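Local coordinates for protein KLLA0E08119p (PDB 3VA7) that probably catalyses the ATP- and biotin-dependent carboxylation of urea to urea-1-carboxylate, as the urea carboxylase part of a longer enzyme that also hydrolyses this product, at residues K265-T270 with D447-I452; A366-E371 with I443-Y448. One frame throughout, in Å; residues are numbered along the deposited sequence.

Contact 1 (K265-T270 with D447-I452); sequences KVIEET and DYLRSI
CD1 of I267 ends between two side chains of the helix, 4.1 Å from CG2 of I452 and at similar range from CD1 of L449. Beside it, V266 presents one branch: its CG2 lies 4.2 Å from L449 CD1. The same methyl is 4.3 Å from I452 CD1 and meets Y448 more loosely, oblique to the ring near CE1. V266 and I267 slide past L449, and I267 past I452, in opposite directions, a purely apolar contact in which all five residues are buried. I452 also packs within its own helix: its extended outer torsion (chi2 171°) carries CD1 over one face of the Y448 ring, 3.5 Å above the plane and toward the rim. Further out, F377 and Y473 each make an edge-to-face contact with that ring, while I364 and A366 of the neighbouring strand and L259 flank I267. V266 and I267, though consecutive, both turn their CB toward the helix, with V266 psi at -38°. The axes approach to 10.1 Å and cross at -40°, a helix lying across the face of the large antiparallel sheet of the biotin carboxylase component.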
ATOM      1  N   LYS A 265       9.920  18.063 -24.959  1.00 48.51           N
ATOM      2  CA  LYS A 265      11.125  17.257 -25.130  1.00 46.27           C
ATOM      3  C   LYS A 265      11.080  16.017 -24.239  1.00 45.01           C
ATOM      4  O   LYS A 265      10.509  16.097 -23.146  1.00 44.33           O
ATOM      5  CB  LYS A 265      12.352  18.117 -24.895  1.00 45.96           C
ATOM      6  CG  LYS A 265      12.295  19.376 -25.749  1.00 45.21           C
ATOM      7  CD  LYS A 265      13.656  20.051 -25.866  1.00 44.30           C
ATOM      8  CE  LYS A 265      13.786  21.151 -24.873  1.00 43.67           C
ATOM      9  NZ  LYS A 265      14.608  22.265 -25.415  1.00 46.63           N
ATOM     10  N   VAL A 266      11.582  14.868 -24.735  1.00 43.47           N
ATOM     11  CA  VAL A 266      11.630  13.639 -23.917  1.00 42.43           C
ATOM     12  C   VAL A 266      13.010  13.025 -23.886  1.00 42.06           C
ATOM     13  O   VAL A 266      13.426  12.530 -22.831  1.00 42.64           O
ATOM     14  CB  VAL A 266      10.535  12.528 -24.226  1.00 42.50           C
ATOM     15  CG1 VAL A 266       9.328  13.076 -24.947  1.00 43.39           C
ATOM     16  CG2 VAL A 266      11.086  11.419 -25.026  1.00 41.92           C
ATOM     17  N   ILE A 267      13.725  13.067 -25.018  1.00 40.80           N
ATOM     18  CA  ILE A 267      15.125  12.641 -25.049  1.00 39.55           C
ATOM     19  C   ILE A 267      16.032  13.649 -25.742  1.00 39.57           C
ATOM     20  O   ILE A 267      15.722  14.152 -26.838  1.00 39.62           O
ATOM     21  CB  ILE A 267      15.315  11.219 -25.695  1.00 40.29           C
ATOM     22  CG1 ILE A 267      14.978  10.125 -24.694  1.00 40.86           C
ATOM     23  CG2 ILE A 267      16.737  10.963 -26.219  1.00 36.97           C
ATOM     24  CD1 ILE A 267      13.746   9.368 -25.069  1.00 42.11           C
ATOM     25  N   GLU A 268      17.181  13.915 -25.111  1.00 38.94           N
ATOM     26  CA  GLU A 268      18.180  14.806 -25.693  1.00 38.01           C
ATOM     27  C   GLU A 268      19.544  14.154 -25.710  1.00 38.04           C
ATOM     28  O   GLU A 268      19.806  13.245 -24.936  1.00 38.07           O
ATOM     29  CB  GLU A 268      18.216  16.141 -24.948  1.00 37.54           C
ATOM     30  CG  GLU A 268      16.840  16.692 -24.561  1.00 36.00           C
ATOM     31  CD  GLU A 268      16.374  16.281 -23.143  1.00 36.93           C
ATOM     32  OE1 GLU A 268      17.087  15.554 -22.410  1.00 36.74           O
ATOM     33  OE2 GLU A 268      15.274  16.708 -22.742  1.00 40.31           O
ATOM     34  N   GLU A 269      20.406  14.636 -26.596  1.00 38.51           N
ATOM     35  CA  GLU A 269      21.757  14.095 -26.771  1.00 38.95           C
ATOM     36  C   GLU A 269      22.821  15.134 -27.238  1.00 39.23           C
ATOM     37  O   GLU A 269      22.513  16.176 -27.827  1.00 38.43           O
ATOM     38  CB  GLU A 269      21.731  12.935 -27.779  1.00 38.80           C
ATOM     39  CG  GLU A 269      21.541  13.366 -29.241  1.00 36.95           C
ATOM     40  CD  GLU A 269      21.618  12.161 -30.189  1.00 36.97           C
ATOM     41  OE1 GLU A 269      20.638  11.924 -31.002  1.00 30.91           O
ATOM     42  OE2 GLU A 269      22.671  11.463 -30.092  1.00 31.32           O
ATOM     43  N   THR A 270      24.075  14.782 -26.999  1.00 39.43           N
ATOM     44  CA  THR A 270      25.211  15.576 -27.365  1.00 40.18           C
ATOM     45  C   THR A 270      26.371  14.602 -27.603  1.00 41.11           C
ATOM     46  O   THR A 270      26.470  13.558 -26.925  1.00 40.45           O
ATOM     47  CB  THR A 270      25.530  16.667 -26.267  1.00 39.54           C
ATOM     48  OG1 THR A 270      26.287  17.732 -26.840  1.00 40.08           O
ATOM     49  CG2 THR A 270      26.317  16.118 -25.090  1.00 40.79           C
ATOM     50  N   ASP A 447       8.342   2.665 -19.864  1.00 38.25           N
ATOM     51  CA  ASP A 447       8.180   1.693 -20.911  1.00 39.10           C
ATOM     52  C   ASP A 447       8.191   2.398 -22.247  1.00 39.13           C
ATOM     53  O   ASP A 447       8.819   1.930 -23.161  1.00 39.77           O
ATOM     54  CB  ASP A 447       6.867   0.897 -20.757  1.00 39.51           C
ATOM     55  CG  ASP A 447       6.775  -0.236 -21.767  1.00 40.28           C
ATOM     56  OD1 ASP A 447       7.647  -1.114 -21.689  1.00 41.40           O
ATOM     57  OD2 ASP A 447       5.899  -0.212 -22.673  1.00 41.61           O
ATOM     58  N   TYR A 448       7.458   3.491 -22.367  1.00 39.28           N
ATOM     59  CA  TYR A 448       7.529   4.370 -23.545  1.00 40.09           C
ATOM     60  C   TYR A 448       8.976   4.822 -23.867  1.00 39.49           C
ATOM     61  O   TYR A 448       9.443   4.719 -24.996  1.00 38.98           O
ATOM     62  CB  TYR A 448       6.646   5.555 -23.249  1.00 40.12           C
ATOM     63  CG  TYR A 448       6.674   6.660 -24.234  1.00 42.87           C
ATOM     64  CD1 TYR A 448       7.375   7.829 -23.949  1.00 44.13           C
ATOM     65  CD2 TYR A 448       5.934   6.589 -25.424  1.00 44.41           C
ATOM     66  CE1 TYR A 448       7.374   8.889 -24.825  1.00 46.53           C
ATOM     67  CE2 TYR A 448       5.930   7.643 -26.323  1.00 45.13           C
ATOM     68  CZ  TYR A 448       6.650   8.796 -26.017  1.00 46.99           C
ATOM     69  OH  TYR A 448       6.677   9.873 -26.875  1.00 48.23           O
ATOM     70  N   LEU A 449       9.684   5.277 -22.844  1.00 39.58           N
ATOM     71  CA  LEU A 449      11.101   5.620 -22.973  1.00 40.48           C
ATOM     72  C   LEU A 449      11.922   4.460 -23.491  1.00 40.82           C
ATOM     73  O   LEU A 449      12.788   4.665 -24.331  1.00 41.67           O
ATOM     74  CB  LEU A 449      11.708   6.086 -21.628  1.00 39.79           C
ATOM     75  CG  LEU A 449      11.758   7.555 -21.198  1.00 38.44           C
ATOM     76  CD1 LEU A 449      10.953   8.466 -22.090  1.00 37.48           C
ATOM     77  CD2 LEU A 449      11.356   7.686 -19.736  1.00 36.27           C
ATOM     78  N   ARG A 450      11.656   3.259 -22.987  1.00 41.66           N
ATOM     79  CA  ARG A 450      12.474   2.064 -23.274  1.00 42.60           C
ATOM     80  C   ARG A 450      12.407   1.684 -24.746  1.00 42.98           C
ATOM     81  O   ARG A 450      13.432   1.441 -25.421  1.00 43.12           O
ATOM     82  CB  ARG A 450      11.983   0.888 -22.438  1.00 42.45           C
ATOM     83  CG  ARG A 450      12.769   0.659 -21.190  1.00 41.95           C
ATOM     84  CD  ARG A 450      11.884  -0.026 -20.227  1.00 42.12           C
ATOM     85  NE  ARG A 450      12.497  -0.061 -18.920  1.00 44.16           N
ATOM     86  CZ  ARG A 450      11.873  -0.515 -17.841  1.00 42.91           C
ATOM     87  NH1 ARG A 450      10.630  -0.942 -17.975  1.00 44.06           N
ATOM     88  NH2 ARG A 450      12.481  -0.551 -16.649  1.00 38.72           N
ATOM     89  N   SER A 451      11.165   1.643 -25.201  1.00 42.92           N
ATOM     90  CA  SER A 451      10.800   1.461 -26.572  1.00 43.51           C
ATOM     91  C   SER A 451      11.478   2.496 -27.505  1.00 43.27           C
ATOM     92  O   SER A 451      12.053   2.106 -28.533  1.00 43.70           O
ATOM     93  CB  SER A 451       9.278   1.494 -26.667  1.00 42.96           C
ATOM     94  OG  SER A 451       8.894   2.122 -27.867  1.00 46.21           O
ATOM     95  N   ILE A 452      11.431   3.789 -27.152  1.00 42.98           N
ATOM     96  CA  ILE A 452      12.152   4.818 -27.946  1.00 42.49           C
ATOM     97  C   ILE A 452      13.654   4.602 -27.925  1.00 42.67           C
ATOM     98  O   ILE A 452      14.227   4.337 -28.957  1.00 42.73           O
ATOM     99  CB  ILE A 452      11.836   6.238 -27.539  1.00 42.44           C
ATOM    100  CG1 ILE A 452      10.361   6.549 -27.757  1.00 40.90           C
ATOM    101  CG2 ILE A 452      12.676   7.199 -28.336  1.00 42.49           C
ATOM    102  CD1 ILE A 452       9.971   7.859 -27.162  1.00 40.53           C
TER

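Contact 2 (A366-E371 with I443-Y448); sequences ARLYAE and ITNIDY
The two backbones pass in nearly opposite directions, 151° apart, and come closest at A370 and T444, whose CA atoms are 4.5 Å apart. Here, in the C-terminal domain of the biotin carboxylase component, strand 362-372, interrupted by an inverse gamma turn centred on A370, meets an ST turn leading into helix 446-454, in which T444 OG1 accepts from I446 N. N445 occupies the N-cap position, yet its side chain makes no capping bond and turns to the strand instead. With CG between the backbone N and the carbonyl carbon (chi1 64°), its amide grips two backbone groups. ND2 donates to R367 O at 3.0 Å, nearly straight at 168° and in the amide plane. OD1 accepts from Y369 N at 2.8 Å, with the donor well above the carbonyl plane. A weak bond of 3.2 Å from N445 N to Y369 O adds a third link. A leucine in place of this asparagine would probably leave R367 O and Y369 N without these side-chain mates and weaken the join of turn to strand. L368 crosses I446 obliquely, their CD1 atoms 3.7 Å apart. The Y369 ring offers its edge to the amide, and its OH accepts from R367 NH1, in the guanidinium plane; R367 NE forms a salt bridge with E268 OE2 of the neighbouring strand. ND2 of N445 also donates to a water, 3.0 Å away, which in turn donates to E371 OE1.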
ATOM      1  N   ALA A 366      17.229  10.977 -20.661  1.00 32.44           N
ATOM      2  CA  ALA A 366      15.824  10.627 -20.849  1.00 32.39           C
ATOM      3  C   ALA A 366      15.043  11.225 -19.682  1.00 32.53           C
ATOM      4  O   ALA A 366      15.510  11.241 -18.522  1.00 32.03           O
ATOM      5  CB  ALA A 366      15.640   9.079 -20.896  1.00 31.36           C
ATOM      6  N   ARG A 367      13.854  11.721 -19.971  1.00 32.83           N
ATOM      7  CA  ARG A 367      13.092  12.379 -18.931  1.00 33.21           C
ATOM      8  C   ARG A 367      11.988  11.470 -18.399  1.00 33.46           C
ATOM      9  O   ARG A 367      10.980  11.236 -19.088  1.00 33.33           O
ATOM     10  CB  ARG A 367      12.467  13.636 -19.506  1.00 33.26           C
ATOM     11  CG  ARG A 367      13.399  14.602 -20.207  1.00 34.02           C
ATOM     12  CD  ARG A 367      12.729  15.996 -20.152  1.00 34.25           C
ATOM     13  NE  ARG A 367      13.482  17.050 -20.813  1.00 32.70           N
ATOM     14  CZ  ARG A 367      13.014  18.284 -20.982  1.00 35.45           C
ATOM     15  NH1 ARG A 367      11.811  18.610 -20.537  1.00 34.34           N
ATOM     16  NH2 ARG A 367      13.740  19.192 -21.604  1.00 36.90           N
ATOM     17  N   LEU A 368      12.161  10.972 -17.181  1.00 33.80           N
ATOM     18  CA  LEU A 368      11.130  10.172 -16.528  1.00 34.62           C
ATOM     19  C   LEU A 368      10.042  11.048 -15.957  1.00 35.93           C
ATOM     20  O   LEU A 368      10.292  11.815 -15.027  1.00 35.70           O
ATOM     21  CB  LEU A 368      11.713   9.302 -15.408  1.00 34.60           C
ATOM     22  CG  LEU A 368      10.826   8.178 -14.797  1.00 33.30           C
ATOM     23  CD1 LEU A 368      10.761   6.927 -15.696  1.00 27.95           C
ATOM     24  CD2 LEU A 368      11.309   7.788 -13.378  1.00 29.23           C
ATOM     25  N   TYR A 369       8.840  10.906 -16.519  1.00 37.50           N
ATOM     26  CA  TYR A 369       7.623  11.621 -16.091  1.00 38.46           C
ATOM     27  C   TYR A 369       6.597  10.699 -15.412  1.00 39.13           C
ATOM     28  O   TYR A 369       6.404   9.544 -15.835  1.00 39.17           O
ATOM     29  CB  TYR A 369       6.935  12.267 -17.304  1.00 38.75           C
ATOM     30  CG  TYR A 369       7.630  13.498 -17.864  1.00 40.71           C
ATOM     31  CD1 TYR A 369       7.446  14.739 -17.255  1.00 43.53           C
ATOM     32  CD2 TYR A 369       8.419  13.437 -19.015  1.00 39.42           C
ATOM     33  CE1 TYR A 369       8.061  15.888 -17.732  1.00 43.21           C
ATOM     34  CE2 TYR A 369       9.036  14.577 -19.510  1.00 41.03           C
ATOM     35  CZ  TYR A 369       8.843  15.814 -18.856  1.00 43.39           C
ATOM     36  OH  TYR A 369       9.435  16.996 -19.264  1.00 44.41           O
ATOM     37  N   ALA A 370       5.912  11.211 -14.382  1.00 39.70           N
ATOM     38  CA  ALA A 370       4.721  10.565 -13.829  1.00 39.36           C
ATOM     39  C   ALA A 370       3.565  10.839 -14.777  1.00 40.77           C
ATOM     40  O   ALA A 370       2.777  11.780 -14.594  1.00 40.85           O
ATOM     41  CB  ALA A 370       4.420  11.107 -12.482  1.00 38.71           C
ATOM     42  N   GLU A 371       3.472  10.020 -15.812  1.00 42.36           N
ATOM     43  CA  GLU A 371       2.474  10.191 -16.872  1.00 44.45           C
ATOM     44  C   GLU A 371       2.068   8.834 -17.419  1.00 45.73           C
ATOM     45  O   GLU A 371       2.863   7.859 -17.356  1.00 45.82           O
ATOM     46  CB  GLU A 371       3.102  10.876 -18.072  1.00 44.36           C
ATOM     47  CG  GLU A 371       2.908  12.316 -18.211  1.00 44.70           C
ATOM     48  CD  GLU A 371       3.859  12.847 -19.268  1.00 45.98           C
ATOM     49  OE1 GLU A 371       4.525  11.978 -19.905  1.00 42.28           O
ATOM     50  OE2 GLU A 371       3.947  14.106 -19.432  1.00 45.25           O
ATOM     51  N   ILE A 443       1.984   5.741 -12.379  1.00 42.92           N
ATOM     52  CA  ILE A 443       2.270   5.389 -13.728  1.00 42.91           C
ATOM     53  C   ILE A 443       3.410   6.313 -14.250  1.00 42.61           C
ATOM     54  O   ILE A 443       3.418   7.531 -13.998  1.00 42.49           O
ATOM     55  CB  ILE A 443       0.991   5.513 -14.597  1.00 43.67           C
ATOM     56  CG1 ILE A 443      -0.173   4.682 -13.987  1.00 45.91           C
ATOM     57  CG2 ILE A 443       1.299   5.110 -16.085  1.00 42.55           C
ATOM     58  CD1 ILE A 443      -1.587   5.013 -14.561  1.00 47.92           C
ATOM     59  N   THR A 444       4.370   5.713 -14.956  1.00 41.73           N
ATOM     60  CA  THR A 444       5.511   6.428 -15.504  1.00 41.04           C
ATOM     61  C   THR A 444       5.545   6.242 -16.995  1.00 40.35           C
ATOM     62  O   THR A 444       4.689   5.558 -17.555  1.00 40.12           O
ATOM     63  CB  THR A 444       6.879   5.973 -14.891  1.00 41.57           C
ATOM     64  OG1 THR A 444       7.264   4.655 -15.344  1.00 41.30           O
ATOM     65  CG2 THR A 444       6.820   6.024 -13.344  1.00 40.95           C
ATOM     66  N   ASN A 445       6.528   6.856 -17.632  1.00 38.98           N
ATOM     67  CA  ASN A 445       6.664   6.748 -19.058  1.00 38.18           C
ATOM     68  C   ASN A 445       7.851   5.860 -19.349  1.00 37.48           C
ATOM     69  O   ASN A 445       8.433   5.910 -20.408  1.00 38.65           O
ATOM     70  CB  ASN A 445       6.778   8.145 -19.697  1.00 38.75           C
ATOM     71  CG  ASN A 445       8.070   8.936 -19.254  1.00 39.69           C
ATOM     72  OD1 ASN A 445       8.659   8.701 -18.203  1.00 38.12           O
ATOM     73  ND2 ASN A 445       8.482   9.879 -20.086  1.00 41.38           N
ATOM     74  N   ILE A 446       8.218   5.021 -18.397  1.00 36.38           N
ATOM     75  CA  ILE A 446       9.473   4.297 -18.506  1.00 35.27           C
ATOM     76  C   ILE A 446       9.452   3.366 -19.710  1.00 36.62           C
ATOM     77  O   ILE A 446      10.408   3.278 -20.467  1.00 36.43           O
ATOM     78  CB  ILE A 446       9.837   3.570 -17.168  1.00 34.41           C
ATOM     79  CG1 ILE A 446      11.251   3.037 -17.162  1.00 32.29           C
ATOM     80  CG2 ILE A 446       8.820   2.448 -16.761  1.00 34.75           C
ATOM     81  CD1 ILE A 446      12.353   4.061 -17.464  1.00 30.75           C
ATOM     82  N   ASP A 447       8.342   2.665 -19.864  1.00 38.25           N
ATOM     83  CA  ASP A 447       8.180   1.693 -20.911  1.00 39.10           C
ATOM     84  C   ASP A 447       8.191   2.398 -22.247  1.00 39.13           C
ATOM     85  O   ASP A 447       8.819   1.930 -23.161  1.00 39.77           O
ATOM     86  CB  ASP A 447       6.867   0.897 -20.757  1.00 39.51           C
ATOM     87  CG  ASP A 447       6.775  -0.236 -21.767  1.00 40.28           C
ATOM     88  OD1 ASP A 447       7.647  -1.114 -21.689  1.00 41.40           O
ATOM     89  OD2 ASP A 447       5.899  -0.212 -22.673  1.00 41.61           O
ATOM     90  N   TYR A 448       7.458   3.491 -22.367  1.00 39.28           N
ATOM     91  CA  TYR A 448       7.529   4.370 -23.545  1.00 40.09           C
ATOM     92  C   TYR A 448       8.976   4.822 -23.867  1.00 39.49           C
ATOM     93  O   TYR A 448       9.443   4.719 -24.996  1.00 38.98           O
ATOM     94  CB  TYR A 448       6.646   5.555 -23.249  1.00 40.12           C
ATOM     95  CG  TYR A 448       6.674   6.660 -24.234  1.00 42.87           C
ATOM     96  CD1 TYR A 448       7.375   7.829 -23.949  1.00 44.13           C
ATOM     97  CD2 TYR A 448       5.934   6.589 -25.424  1.00 44.41           C
ATOM     98  CE1 TYR A 448       7.374   8.889 -24.825  1.00 46.53           C
ATOM     99  CE2 TYR A 448       5.930   7.643 -26.323  1.00 45.13           C
ATOM    100  CZ  TYR A 448       6.650   8.796 -26.017  1.00 46.99           C
ATOM    101  OH  TYR A 448       6.677   9.873 -26.875  1.00 48.23           O
TER
HETATM  102  O   HOH W   1       6.479  10.939 -22.009  1.00 41.25           O

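How the contacts relate
Helix 446-454 serves both contacts, whose centres lie about 9 Å apart: its body packs on strand 264-270 in contact 1, and its N-terminal approach meets strand 362-372 in contact 2. The two strands are antiparallel neighbours in one sheet. They are tied directly: E268 OE2 forms a 2.7 Å salt bridge with R367 NE, and V266 O probably accepts from R367 N. Contact 1 is the core of the pair, wholly buried and aliphatic apart from one aromatic ring. Contact 2 is only partly buried, covers more area (368 against 172 Å²), and relies on an amide, backbone polar groups and a water where the turn before the helix meets the strand.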